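Side-chain contacts in thiamine pyrophosphokinase (Candida albicans, PDB 2G9Z), which catalyses the transfer of a pyrophosphate group from ATP to thiamin, forming thiamin diphosphate: residues Arg301-Lys304 and Gly309-Ser312; His166-His171 and Ser197-Asp202; Ser96-Phe101 and Thr136-His141; Leu210-Gly215 and Val221-Gln226. One frame throughout, in Å; residues are numbered along the deposited sequence.

Interaction 1: residues Arg301-Lys304 and Gly309-Ser312; sequences RNWK and GQVS. With VNP (3-[(4-amino-2-methylpyrimidin-5-yl)methyl]-5-(2-{[hydroxy(phosphonoamino)phosphoryl]oxy}ethyl)-4-methyl-1,3-thiazol-3-I um), chain N.
Trp303 carries its indole up to Gln310 because its CG stands anti to the backbone N (chi1 -159°), while Gln310 runs out extended beyond CG and lays its amide along the ring. The two side chains come from opposite directions and stack, with ring and amide planes 25° apart. Gln310 NE2 lies over one face, offset toward the rim, 3.4 Å from Trp303 CE2; nearer the backbone, Gln310 CB rests 3.6 Å from Trp303 CZ2. What fixes the turn of the amide is a hydrogen bond from Gln310 NE2 to Lys304 O, 2.7 Å long and nearly straight at 169°. The Lys304 oxygen lies in the amide plane, although the donor is somewhat tilted from the plane of the carbonyl it binds. At the far rim of the indole, backbone takes over: Trp303 CH2 is 3.6 Å from Ser312 N, and Val311 C meets the ring edge in plane. The opposite face receives the ligand, with the methyl CM2 of VNP 3.7 Å from Trp303 CZ2. Ser312 OG donates to N1A of the VNP pyrimidine at 2.7 Å and is also bonded to Asn315. Gln151, Asp155 and Arg216 of the second subunit bind the same ligand, making this the thiamin-binding pocket at the boundary between two subunits.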
loop_
_atom_site.group_PDB
_atom_site.type_symbol
_atom_site.label_atom_id
_atom_site.label_comp_id
_atom_site.label_asym_id
_atom_site.label_seq_id
_atom_site.Cartn_x
_atom_site.Cartn_y
_atom_site.Cartn_z
ATOM N N ARG A 301 14.984 8.543 18.520
ATOM C CA ARG A 301 15.171 9.816 19.193
ATOM C C ARG A 301 15.707 10.754 18.123
ATOM O O ARG A 301 16.744 10.484 17.527
ATOM C CB ARG A 301 16.162 9.683 20.361
ATOM C CG ARG A 301 15.694 8.714 21.456
ATOM C CD ARG A 301 14.294 9.075 21.944
ATOM N NE ARG A 301 13.589 7.928 22.508
ATOM C CZ ARG A 301 13.904 7.339 23.657
ATOM N NH1 ARG A 301 14.923 7.791 24.385
ATOM N NH2 ARG A 301 13.209 6.287 24.069
ATOM N N ASN A 302 14.974 11.831 17.857
ATOM C CA ASN A 302 15.370 12.810 16.848
ATOM C C ASN A 302 15.727 12.122 15.531
ATOM O O ASN A 302 16.639 12.545 14.820
ATOM C CB ASN A 302 16.561 13.617 17.364
ATOM C CG ASN A 302 16.230 14.381 18.635
ATOM O OD1 ASN A 302 15.338 15.229 18.649
ATOM N ND2 ASN A 302 16.944 14.077 19.710
ATOM N N TRP A 303 14.979 11.069 15.214
ATOM C CA TRP A 303 15.191 10.274 14.010
ATOM C C TRP A 303 14.376 10.834 12.844
ATOM O O TRP A 303 13.140 10.840 12.892
ATOM C CB TRP A 303 14.777 8.831 14.299
ATOM C CG TRP A 303 15.363 7.810 13.389
ATOM C CD1 TRP A 303 16.653 7.365 13.378
ATOM C CD2 TRP A 303 14.668 7.060 12.388
ATOM N NE1 TRP A 303 16.804 6.376 12.435
ATOM C CE2 TRP A 303 15.601 6.170 11.811
ATOM C CE3 TRP A 303 13.346 7.050 11.925
ATOM C CZ2 TRP A 303 15.253 5.277 10.791
ATOM C CZ3 TRP A 303 13.000 6.164 10.910
ATOM C CH2 TRP A 303 13.950 5.291 10.356
ATOM N N LYS A 304 15.072 11.292 11.804
ATOM C CA LYS A 304 14.432 11.876 10.622
ATOM C C LYS A 304 13.999 10.810 9.626
ATOM O O LYS A 304 14.812 10.003 9.170
ATOM C CB LYS A 304 15.388 12.840 9.917
ATOM C CG LYS A 304 15.945 13.935 10.799
ATOM C CD LYS A 304 16.969 14.766 10.051
ATOM C CE LYS A 304 17.657 15.754 10.977
ATOM N NZ LYS A 304 18.749 16.493 10.281
ATOM N N GLY A 309 14.431 7.912 1.833
ATOM C CA GLY A 309 15.357 7.973 2.949
ATOM C C GLY A 309 15.080 6.805 3.873
ATOM O O GLY A 309 14.702 5.727 3.413
ATOM N N GLN A 310 15.261 7.009 5.174
ATOM C CA GLN A 310 15.004 5.945 6.139
ATOM C C GLN A 310 13.545 5.929 6.571
ATOM O O GLN A 310 12.930 6.974 6.794
ATOM C CB GLN A 310 15.919 6.081 7.370
ATOM C CG GLN A 310 16.319 7.508 7.724
ATOM C CD GLN A 310 17.234 7.581 8.945
ATOM O OE1 GLN A 310 18.163 6.784 9.093
ATOM N NE2 GLN A 310 16.978 8.545 9.813
ATOM N N VAL A 311 12.998 4.725 6.661
ATOM C CA VAL A 311 11.623 4.515 7.082
ATOM C C VAL A 311 11.633 3.369 8.078
ATOM O O VAL A 311 12.199 2.312 7.817
ATOM C CB VAL A 311 10.701 4.131 5.895
ATOM C CG1 VAL A 311 9.337 3.664 6.427
ATOM C CG2 VAL A 311 10.516 5.322 4.971
ATOM N N SER A 312 11.026 3.585 9.234
ATOM C CA SER A 312 10.980 2.540 10.234
ATOM C C SER A 312 9.906 1.515 9.878
ATOM O O SER A 312 8.709 1.806 9.946
ATOM C CB SER A 312 10.688 3.138 11.614
ATOM O OG SER A 312 10.557 2.117 12.591
HETATM O O2G VNP N . 10.870 -9.599 10.813
HETATM P PG VNP N . 9.760 -9.316 9.685
HETATM O O3G VNP N . 8.712 -8.402 10.197
HETATM O O1G VNP N . 9.157 -10.755 9.291
HETATM N N3B VNP N . 10.506 -8.712 8.374
HETATM P PB VNP N . 12.003 -9.292 8.133
HETATM O O2B VNP N . 12.467 -8.852 6.798
HETATM O O1B VNP N . 11.979 -10.744 8.408
HETATM O O1 VNP N . 12.892 -8.579 9.273
HETATM C C7 VNP N . 13.067 -7.161 9.386
HETATM C C12 VNP N . 14.432 -6.949 10.042
HETATM C C11 VNP N . 14.811 -5.511 10.412
HETATM C C10 VNP N . 14.150 -4.933 11.666
HETATM C CM4 VNP N . 13.734 -5.801 12.857
HETATM S S1 VNP N . 14.440 -4.189 9.212
HETATM C C9 VNP N . 14.216 -2.996 10.471
HETATM N N5 VNP N . 13.947 -3.613 11.624
HETATM C C7A VNP N . 13.367 -2.908 12.779
HETATM C C5A VNP N . 13.717 -1.418 12.832
HETATM C C6A VNP N . 12.649 -0.532 12.773
HETATM N N1A VNP N . 12.834 0.769 12.902
HETATM C C2A VNP N . 14.060 1.274 13.092
HETATM C CM2 VNP N . 14.236 2.783 13.276
HETATM N N3A VNP N . 15.124 0.461 13.147
HETATM C C4A VNP N . 14.982 -0.867 13.022
HETATM N N4A VNP N . 16.062 -1.641 13.087
#

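Interaction 2: residues His166-His171 and Ser197-Asp202; sequences HYQLNH and SDVVVD
Gln168, near the end of helix 155-170, fastens its amide to the backbone of Val200, the centre of an inverse gamma turn in the loop that follows helix 185-195. That loop leaves its helix through a Schellman motif at Ser197. The main bond runs from Val200 N to Gln168 OE1: it is short at 2.6 Å and practically straight at the hydrogen, 178°. The donor does not lie in the plane of the amide carbonyl but is tilted 32° from it. The other polar atom of the amide, Gln168 NE2, reaches Val200 O at 3.4 Å, a weak bond. Both polar atoms of the buried amide are thus answered by the N-H and C=O of one residue, though unequally. A bend in the side chain at chi2 (-57°) turns the amide group across to the loop, and Trp190 of helix 185-195 also packs on the Gln168 side chain. The other polar ends have partners of their own: Asp198 OD2 is hydrogen-bonded to Ser196 OG, His166 ND1 to Tyr122 OH and Tyr167 OH to Glu85 OE1, the last two on the side of the helix toward the sheet. Within the helix, which widens here into a pi-type turn, Asn170 N still bonds back to His166 O at 2.9 Å. Valine methyls crowd the amide: Val199 CG1 stands 3.9 Å from Gln168 CD, and Val200 CG2 lies 3.4 Å from Gln168 OE1.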
loop_
_atom_site.group_PDB
_atom_site.type_symbol
_atom_site.label_atom_id
_atom_site.label_comp_id
_atom_site.label_asym_id
_atom_site.label_seq_id
_atom_site.Cartn_x
_atom_site.Cartn_y
_atom_site.Cartn_z
ATOM N N HIS A 166 -24.377 12.858 6.853
ATOM C CA HIS A 166 -25.334 12.165 7.711
ATOM C C HIS A 166 -25.395 12.779 9.108
ATOM O O HIS A 166 -26.474 13.040 9.627
ATOM C CB HIS A 166 -24.968 10.687 7.858
ATOM C CG HIS A 166 -25.679 10.004 8.986
ATOM N ND1 HIS A 166 -26.939 9.462 8.856
ATOM C CD2 HIS A 166 -25.318 9.811 10.278
ATOM C CE1 HIS A 166 -27.324 8.964 10.018
ATOM N NE2 HIS A 166 -26.359 9.163 10.898
ATOM N N TYR A 167 -24.232 12.993 9.714
ATOM C CA TYR A 167 -24.166 13.558 11.059
ATOM C C TYR A 167 -24.540 15.030 11.110
ATOM O O TYR A 167 -24.629 15.624 12.185
ATOM C CB TYR A 167 -22.774 13.332 11.650
ATOM C CG TYR A 167 -22.585 11.912 12.133
ATOM C CD1 TYR A 167 -23.205 11.470 13.303
ATOM C CD2 TYR A 167 -21.850 10.990 11.389
ATOM C CE1 TYR A 167 -23.105 10.147 13.719
ATOM C CE2 TYR A 167 -21.744 9.655 11.797
ATOM C CZ TYR A 167 -22.378 9.243 12.962
ATOM O OH TYR A 167 -22.314 7.929 13.363
ATOM N N GLN A 168 -24.774 15.617 9.945
ATOM C CA GLN A 168 -25.161 17.016 9.889
ATOM C C GLN A 168 -26.651 17.162 9.607
ATOM O O GLN A 168 -27.340 17.955 10.248
ATOM C CB GLN A 168 -24.378 17.754 8.802
ATOM C CG GLN A 168 -22.896 17.917 9.079
ATOM C CD GLN A 168 -22.625 18.627 10.391
ATOM O OE1 GLN A 168 -23.190 19.688 10.665
ATOM N NE2 GLN A 168 -21.751 18.046 11.205
ATOM N N LEU A 169 -27.142 16.367 8.660
ATOM C CA LEU A 169 -28.534 16.448 8.233
ATOM C C LEU A 169 -29.505 15.330 8.609
ATOM O O LEU A 169 -30.700 15.581 8.765
ATOM C CB LEU A 169 -28.569 16.623 6.712
ATOM C CG LEU A 169 -28.220 17.983 6.096
ATOM C CD1 LEU A 169 -27.114 18.670 6.870
ATOM C CD2 LEU A 169 -27.817 17.772 4.646
ATOM N N ASN A 170 -29.019 14.105 8.759
ATOM C CA ASN A 170 -29.931 13.007 9.054
ATOM C C ASN A 170 -30.868 13.172 10.246
ATOM O O ASN A 170 -32.056 12.872 10.136
ATOM C CB ASN A 170 -29.173 11.690 9.196
ATOM C CG ASN A 170 -30.107 10.505 9.300
ATOM O OD1 ASN A 170 -30.422 10.038 10.395
ATOM N ND2 ASN A 170 -30.580 10.026 8.154
ATOM N N HIS A 171 -30.354 13.640 11.378
ATOM C CA HIS A 171 -31.204 13.806 12.552
ATOM C C HIS A 171 -32.362 14.750 12.238
ATOM O O HIS A 171 -33.377 14.758 12.934
ATOM C CB HIS A 171 -30.389 14.328 13.741
ATOM C CG HIS A 171 -29.965 15.757 13.608
ATOM N ND1 HIS A 171 -29.333 16.247 12.487
ATOM C CD2 HIS A 171 -30.057 16.796 14.472
ATOM C CE1 HIS A 171 -29.054 17.525 12.664
ATOM N NE2 HIS A 171 -29.483 17.883 13.861
ATOM N N SER A 197 -22.441 27.940 6.439
ATOM C CA SER A 197 -22.105 27.875 7.862
ATOM C C SER A 197 -23.102 27.048 8.676
ATOM O O SER A 197 -23.354 27.342 9.843
ATOM C CB SER A 197 -22.012 29.285 8.458
ATOM O OG SER A 197 -20.935 30.015 7.893
ATOM N N ASP A 198 -23.661 26.013 8.055
ATOM C CA ASP A 198 -24.624 25.140 8.723
ATOM C C ASP A 198 -23.968 23.839 9.172
ATOM O O ASP A 198 -24.644 22.824 9.347
ATOM C CB ASP A 198 -25.787 24.813 7.781
ATOM C CG ASP A 198 -26.807 25.931 7.697
ATOM O OD1 ASP A 198 -27.477 26.201 8.716
ATOM O OD2 ASP A 198 -26.941 26.537 6.614
ATOM N N VAL A 199 -22.653 23.872 9.364
ATOM C CA VAL A 199 -21.920 22.681 9.775
ATOM C C VAL A 199 -21.538 22.664 11.251
ATOM O O VAL A 199 -20.933 23.606 11.759
ATOM C CB VAL A 199 -20.630 22.509 8.943
ATOM C CG1 VAL A 199 -19.887 21.259 9.391
ATOM C CG2 VAL A 199 -20.970 22.420 7.463
ATOM N N VAL A 200 -21.901 21.578 11.928
ATOM C CA VAL A 200 -21.589 21.393 13.340
ATOM C C VAL A 200 -20.143 20.913 13.411
ATOM O O VAL A 200 -19.874 19.712 13.426
ATOM C CB VAL A 200 -22.511 20.329 13.980
ATOM C CG1 VAL A 200 -22.166 20.151 15.451
ATOM C CG2 VAL A 200 -23.962 20.744 13.819
ATOM N N VAL A 201 -19.220 21.867 13.451
ATOM C CA VAL A 201 -17.792 21.579 13.488
ATOM C C VAL A 201 -17.302 20.779 14.699
ATOM O O VAL A 201 -16.189 20.248 14.679
ATOM C CB VAL A 201 -16.975 22.896 13.396
ATOM C CG1 VAL A 201 -17.253 23.769 14.611
ATOM C CG2 VAL A 201 -15.489 22.591 13.277
ATOM N N ASP A 202 -18.117 20.672 15.744
ATOM C CA ASP A 202 -17.687 19.940 16.933
ATOM C C ASP A 202 -18.389 18.609 17.195
ATOM O O ASP A 202 -19.314 18.526 18.004
ATOM C CB ASP A 202 -17.808 20.833 18.172
ATOM C CG ASP A 202 -19.239 21.213 18.482
ATOM O OD1 ASP A 202 -19.906 21.799 17.604
ATOM O OD2 ASP A 202 -19.695 20.926 19.609
#

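Interaction 3: residues Ser96-Phe101 and Thr136-His141; sequences SLYEYF and TYYESH
Tyr138 on helix 132-139 reaches across to Leu97 and Tyr98 of helix 93-100. Its CB already points at that helix, and with CG beside the backbone N (chi1 -71°) the ring carries on in the same general direction. Alongside, Tyr137 CD2 lies over the centre of one face of this ring. Farther out, Tyr138 CE2 comes to 4.0 Å from Tyr98 CB, and Tyr138 CZ to 4.0 Å from Leu97 CD2. The hydroxyl at the tip nestles against the helix itself: Tyr138 OH is 3.3 Å from Tyr98 CA and 3.4 Å from Leu97 CG. It is also near Tyr98 N, but the angle is too poor for a hydrogen bond. Beside this lies a T-shaped aromatic pair. The edge of Tyr98 is turned to the face of Tyr137, with Tyr98 CE1 3.7 Å from Tyr137 CG and the planes at 79°. Arg115 adds a cation-pi contact to the Tyr98 ring, and His141 ND1 sits over the opposite face of Tyr137. That histidine nitrogen donates to Tyr137 O at 2.9 Å, while Ser140 OG approaches the same oxygen from the other face of its plane at 2.6 Å. The whole is an aromatic helix-helix contact in the alpha/beta catalytic domain, joining helices that follow the adjacent parallel strands 86-90 and 122-125, close after which come the magnesium ligands Asp91, Asp126 and Asp128.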
loop_
_atom_site.group_PDB
_atom_site.type_symbol
_atom_site.label_atom_id
_atom_site.label_comp_id
_atom_site.label_asym_id
_atom_site.label_seq_id
_atom_site.Cartn_x
_atom_site.Cartn_y
_atom_site.Cartn_z
ATOM N N SER A 96 -19.377 -7.470 -0.858
ATOM C CA SER A 96 -18.505 -8.017 0.173
ATOM C C SER A 96 -19.317 -8.341 1.420
ATOM O O SER A 96 -19.149 -9.400 2.031
ATOM C CB SER A 96 -17.402 -7.009 0.513
ATOM O OG SER A 96 -16.687 -6.626 -0.654
ATOM N N LEU A 97 -20.197 -7.418 1.798
ATOM C CA LEU A 97 -21.048 -7.611 2.964
ATOM C C LEU A 97 -22.006 -8.769 2.718
ATOM O O LEU A 97 -22.197 -9.626 3.578
ATOM C CB LEU A 97 -21.854 -6.343 3.253
ATOM C CG LEU A 97 -22.899 -6.447 4.368
ATOM C CD1 LEU A 97 -22.221 -6.812 5.679
ATOM C CD2 LEU A 97 -23.639 -5.122 4.499
ATOM N N TYR A 98 -22.601 -8.783 1.532
ATOM C CA TYR A 98 -23.550 -9.820 1.146
ATOM C C TYR A 98 -22.925 -11.215 1.209
ATOM O O TYR A 98 -23.453 -12.111 1.862
ATOM C CB TYR A 98 -24.052 -9.553 -0.278
ATOM C CG TYR A 98 -25.163 -10.479 -0.739
ATOM C CD1 TYR A 98 -26.502 -10.162 -0.511
ATOM C CD2 TYR A 98 -24.872 -11.675 -1.398
ATOM C CE1 TYR A 98 -27.528 -11.011 -0.931
ATOM C CE2 TYR A 98 -25.885 -12.531 -1.819
ATOM C CZ TYR A 98 -27.211 -12.193 -1.584
ATOM O OH TYR A 98 -28.217 -13.034 -2.001
ATOM N N GLU A 99 -21.793 -11.383 0.530
ATOM C CA GLU A 99 -21.093 -12.666 0.463
ATOM C C GLU A 99 -20.548 -13.177 1.791
ATOM O O GLU A 99 -20.280 -14.371 1.934
ATOM C CB GLU A 99 -19.953 -12.576 -0.557
ATOM C CG GLU A 99 -20.406 -12.094 -1.926
ATOM C CD GLU A 99 -19.257 -11.903 -2.897
ATOM O OE1 GLU A 99 -18.252 -11.264 -2.515
ATOM O OE2 GLU A 99 -19.364 -12.381 -4.046
ATOM N N TYR A 100 -20.381 -12.283 2.759
ATOM C CA TYR A 100 -19.868 -12.663 4.072
ATOM C C TYR A 100 -20.762 -13.719 4.717
ATOM O O TYR A 100 -20.296 -14.563 5.485
ATOM C CB TYR A 100 -19.807 -11.440 4.987
ATOM C CG TYR A 100 -19.258 -11.716 6.367
ATOM C CD1 TYR A 100 -17.887 -11.877 6.577
ATOM C CD2 TYR A 100 -20.106 -11.793 7.470
ATOM C CE1 TYR A 100 -17.377 -12.101 7.850
ATOM C CE2 TYR A 100 -19.606 -12.018 8.748
ATOM C CZ TYR A 100 -18.239 -12.169 8.930
ATOM O OH TYR A 100 -17.741 -12.363 10.193
ATOM N N PHE A 101 -22.049 -13.666 4.397
ATOM C CA PHE A 101 -23.015 -14.595 4.963
ATOM C C PHE A 101 -23.182 -15.888 4.167
ATOM O O PHE A 101 -23.848 -16.818 4.624
ATOM C CB PHE A 101 -24.359 -13.882 5.121
ATOM C CG PHE A 101 -24.316 -12.737 6.094
ATOM C CD1 PHE A 101 -24.501 -12.956 7.454
ATOM C CD2 PHE A 101 -24.035 -11.445 5.656
ATOM C CE1 PHE A 101 -24.407 -11.907 8.368
ATOM C CE2 PHE A 101 -23.937 -10.386 6.563
ATOM C CZ PHE A 101 -24.122 -10.619 7.918
ATOM N N THR A 136 -30.401 -4.862 -5.420
ATOM C CA THR A 136 -31.826 -5.040 -5.196
ATOM C C THR A 136 -32.090 -5.619 -3.806
ATOM O O THR A 136 -33.036 -5.214 -3.132
ATOM C CB THR A 136 -32.449 -5.956 -6.278
ATOM O OG1 THR A 136 -31.744 -7.202 -6.322
ATOM C CG2 THR A 136 -32.361 -5.291 -7.643
ATOM N N TYR A 137 -31.243 -6.544 -3.366
ATOM C CA TYR A 137 -31.415 -7.150 -2.051
ATOM C C TYR A 137 -31.452 -6.109 -0.937
ATOM O O TYR A 137 -32.412 -6.050 -0.168
ATOM C CB TYR A 137 -30.291 -8.142 -1.751
ATOM C CG TYR A 137 -30.414 -8.743 -0.370
ATOM C CD1 TYR A 137 -31.275 -9.813 -0.129
ATOM C CD2 TYR A 137 -29.725 -8.197 0.709
ATOM C CE1 TYR A 137 -31.447 -10.323 1.157
ATOM C CE2 TYR A 137 -29.889 -8.696 1.998
ATOM C CZ TYR A 137 -30.753 -9.759 2.215
ATOM O OH TYR A 137 -30.933 -10.242 3.491
ATOM N N TYR A 138 -30.405 -5.295 -0.842
ATOM C CA TYR A 138 -30.348 -4.275 0.199
ATOM C C TYR A 138 -31.337 -3.140 -0.029
ATOM O O TYR A 138 -31.821 -2.543 0.929
ATOM C CB TYR A 138 -28.918 -3.739 0.346
ATOM C CG TYR A 138 -27.997 -4.758 0.978
ATOM C CD1 TYR A 138 -28.236 -5.228 2.270
ATOM C CD2 TYR A 138 -26.922 -5.293 0.271
ATOM C CE1 TYR A 138 -27.433 -6.212 2.840
ATOM C CE2 TYR A 138 -26.109 -6.277 0.832
ATOM C CZ TYR A 138 -26.372 -6.733 2.115
ATOM O OH TYR A 138 -25.590 -7.725 2.663
ATOM N N GLU A 139 -31.638 -2.838 -1.289
ATOM C CA GLU A 139 -32.617 -1.795 -1.578
ATOM C C GLU A 139 -33.948 -2.275 -0.985
ATOM O O GLU A 139 -34.693 -1.500 -0.399
ATOM C CB GLU A 139 -32.779 -1.582 -3.093
ATOM C CG GLU A 139 -31.517 -1.112 -3.812
ATOM C CD GLU A 139 -31.737 -0.833 -5.293
ATOM O OE1 GLU A 139 -32.317 -1.692 -5.997
ATOM O OE2 GLU A 139 -31.318 0.248 -5.761
ATOM N N SER A 140 -34.225 -3.569 -1.124
ATOM C CA SER A 140 -35.472 -4.129 -0.608
ATOM C C SER A 140 -35.463 -4.284 0.909
ATOM O O SER A 140 -36.467 -4.684 1.504
ATOM C CB SER A 140 -35.764 -5.484 -1.264
ATOM O OG SER A 140 -34.833 -6.476 -0.860
ATOM N N HIS A 141 -34.335 -3.969 1.540
ATOM C CA HIS A 141 -34.251 -4.073 2.989
ATOM C C HIS A 141 -34.082 -2.745 3.708
ATOM O O HIS A 141 -33.810 -2.711 4.908
ATOM C CB HIS A 141 -33.146 -5.044 3.406
ATOM C CG HIS A 141 -33.573 -6.479 3.390
ATOM N ND1 HIS A 141 -33.615 -7.234 2.237
ATOM C CD2 HIS A 141 -34.001 -7.291 4.386
ATOM C CE1 HIS A 141 -34.046 -8.450 2.524
ATOM N NE2 HIS A 141 -34.288 -8.510 3.821
#

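Interaction 4: residues Leu210-Gly215 and Val221-Gln226; sequences LNAIGG and VQSINQ
In the catalytic alpha/beta domain, the loop leading from strand 205-210 into helix 217-233 doubles back on that helix, setting Ala212 and Ile213 against Ser223 and Ile224. Ala212 CB points to the helix and meets Ser223 OG at 3.6 Å. The same hydroxyl lies 3.3 Å from Ala212 O, but its hydrogen bond goes to Gln219 O, one turn back in its own helix. The Ser223 torsion explains this: OG stands beside the backbone N (chi1 -65°), within range of the preceding turn. A small methyl and a short hydroxymethyl thus let loop and helix come close, with Ala212 CA and Ser223 CA 6.5 Å apart. Beyond them the contact turns wholly apolar. Ile213 CD1 touches Ser223 CB at 4.2 Å and meets Ile224 CD1, also at 4.2 Å, methyl against methyl. The next turn of the loop is tied down by Gly214 N, which bonds to Thr220 OG1; Arg216, which belongs to the VNP pocket, follows soon after. On the sheet side, Phe241 packs on Ala212, Ile213 and Ser223 together, so that one ring of strand 237-242 touches both loop and helix. The helix also faces the second subunit: Asn225 bonds to Leu308 of that chain, and Ile224 packs on its Phe217, which leaves this contact between the long central sheet and the dimer interface.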
loop_
_atom_site.group_PDB
_atom_site.type_symbol
_atom_site.label_atom_id
_atom_site.label_comp_id
_atom_site.label_asym_id
_atom_site.label_seq_id
_atom_site.Cartn_x
_atom_site.Cartn_y
_atom_site.Cartn_z
ATOM N N LEU A 210 -13.023 -0.892 6.217
ATOM C CA LEU A 210 -12.616 -2.235 5.785
ATOM C C LEU A 210 -12.375 -2.288 4.275
ATOM O O LEU A 210 -13.064 -1.611 3.509
ATOM C CB LEU A 210 -13.697 -3.268 6.121
ATOM C CG LEU A 210 -14.061 -3.508 7.582
ATOM C CD1 LEU A 210 -15.191 -4.532 7.658
ATOM C CD2 LEU A 210 -12.830 -3.989 8.342
ATOM N N ASN A 211 -11.389 -3.082 3.859
ATOM C CA ASN A 211 -11.084 -3.290 2.440
ATOM C C ASN A 211 -10.577 -2.100 1.620
ATOM O O ASN A 211 -10.665 -2.115 0.387
ATOM C CB ASN A 211 -12.316 -3.883 1.741
ATOM C CG ASN A 211 -12.887 -5.081 2.484
ATOM O OD1 ASN A 211 -12.142 -5.944 2.957
ATOM N ND2 ASN A 211 -14.217 -5.144 2.586
ATOM N N ALA A 212 -10.041 -1.083 2.283
ATOM C CA ALA A 212 -9.533 0.096 1.580
ATOM C C ALA A 212 -8.038 -0.023 1.302
ATOM O O ALA A 212 -7.473 0.746 0.520
ATOM C CB ALA A 212 -9.804 1.349 2.403
ATOM N N ILE A 213 -7.408 -0.992 1.955
ATOM C CA ILE A 213 -5.979 -1.232 1.809
ATOM C C ILE A 213 -5.759 -2.653 1.304
ATOM O O ILE A 213 -6.575 -3.538 1.558
ATOM C CB ILE A 213 -5.256 -1.089 3.178
ATOM C CG1 ILE A 213 -5.560 0.278 3.795
ATOM C CG2 ILE A 213 -3.755 -1.296 3.005
ATOM C CD1 ILE A 213 -5.040 1.463 2.992
ATOM N N GLY A 214 -4.667 -2.866 0.576
ATOM C CA GLY A 214 -4.349 -4.199 0.094
ATOM C C GLY A 214 -4.866 -4.621 -1.267
ATOM O O GLY A 214 -4.454 -5.660 -1.782
ATOM N N GLY A 215 -5.768 -3.840 -1.851
ATOM C CA GLY A 215 -6.295 -4.191 -3.159
ATOM C C GLY A 215 -5.515 -3.465 -4.236
ATOM O O GLY A 215 -4.287 -3.411 -4.188
ATOM N N VAL A 221 -3.275 3.968 -2.114
ATOM C CA VAL A 221 -2.647 5.268 -2.002
ATOM C C VAL A 221 -3.673 6.382 -1.834
ATOM O O VAL A 221 -3.489 7.277 -1.007
ATOM C CB VAL A 221 -1.732 5.544 -3.220
ATOM C CG1 VAL A 221 -1.211 6.977 -3.178
ATOM C CG2 VAL A 221 -0.564 4.564 -3.198
ATOM N N GLN A 222 -4.763 6.328 -2.596
ATOM C CA GLN A 222 -5.780 7.357 -2.474
ATOM C C GLN A 222 -6.357 7.354 -1.055
ATOM O O GLN A 222 -6.619 8.406 -0.484
ATOM C CB GLN A 222 -6.903 7.140 -3.490
ATOM C CG GLN A 222 -7.848 8.333 -3.596
ATOM C CD GLN A 222 -7.123 9.597 -4.039
ATOM O OE1 GLN A 222 -6.796 9.768 -5.218
ATOM N NE2 GLN A 222 -6.855 10.482 -3.091
ATOM N N SER A 223 -6.549 6.169 -0.483
ATOM C CA SER A 223 -7.092 6.072 0.872
ATOM C C SER A 223 -6.167 6.758 1.870
ATOM O O SER A 223 -6.614 7.492 2.748
ATOM C CB SER A 223 -7.287 4.607 1.270
ATOM O OG SER A 223 -8.272 3.985 0.462
ATOM N N ILE A 224 -4.871 6.521 1.730
ATOM C CA ILE A 224 -3.896 7.134 2.619
ATOM C C ILE A 224 -3.933 8.645 2.387
ATOM O O ILE A 224 -3.922 9.426 3.333
ATOM C CB ILE A 224 -2.471 6.582 2.347
ATOM C CG1 ILE A 224 -2.414 5.096 2.727
ATOM C CG2 ILE A 224 -1.424 7.390 3.126
ATOM C CD1 ILE A 224 -2.750 4.796 4.189
ATOM N N ASN A 225 -4.000 9.053 1.124
ATOM C CA ASN A 225 -4.050 10.472 0.805
ATOM C C ASN A 225 -5.220 11.119 1.551
ATOM O O ASN A 225 -5.064 12.158 2.189
ATOM C CB ASN A 225 -4.198 10.671 -0.707
ATOM C CG ASN A 225 -4.163 12.134 -1.110
ATOM O OD1 ASN A 225 -3.403 12.922 -0.555
ATOM N ND2 ASN A 225 -4.981 12.498 -2.094
ATOM N N GLN A 226 -6.389 10.486 1.476
ATOM C CA GLN A 226 -7.575 10.991 2.149
ATOM C C GLN A 226 -7.408 11.003 3.671
ATOM O O GLN A 226 -7.923 11.890 4.349
ATOM C CB GLN A 226 -8.798 10.156 1.758
ATOM C CG GLN A 226 -9.136 10.260 0.273
ATOM C CD GLN A 226 -9.206 11.706 -0.199
ATOM O OE1 GLN A 226 -9.892 12.531 0.400
ATOM N NE2 GLN A 226 -8.495 12.017 -1.277
#

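How the interactions relate
Interactions 1 and 4 are buried and both touch the second subunit; interactions 2 and 3 are only partly buried and meet no other protein chain. Interactions 2, 3 and 4 all use helices of the alpha/beta domain (155-170, 93-100 with 132-139, 217-233), whereas ligand-holding interaction 1 uses strand 303-305 and the loop after it. Chemistry follows place: an amide stacked on an indole beside the pocket, an amide gripping loop backbone, aromatic rings between helices, and small side chains and isoleucine methyls between a loop and a helix packed on the central sheet. Interactions 3 and 4 just touch, Ser96 CB lying 4.2 Å from Asn211 ND2. Across the dimer, Gly309 of interaction 1 bonds to Asn225 of interaction 4 in the second subunit.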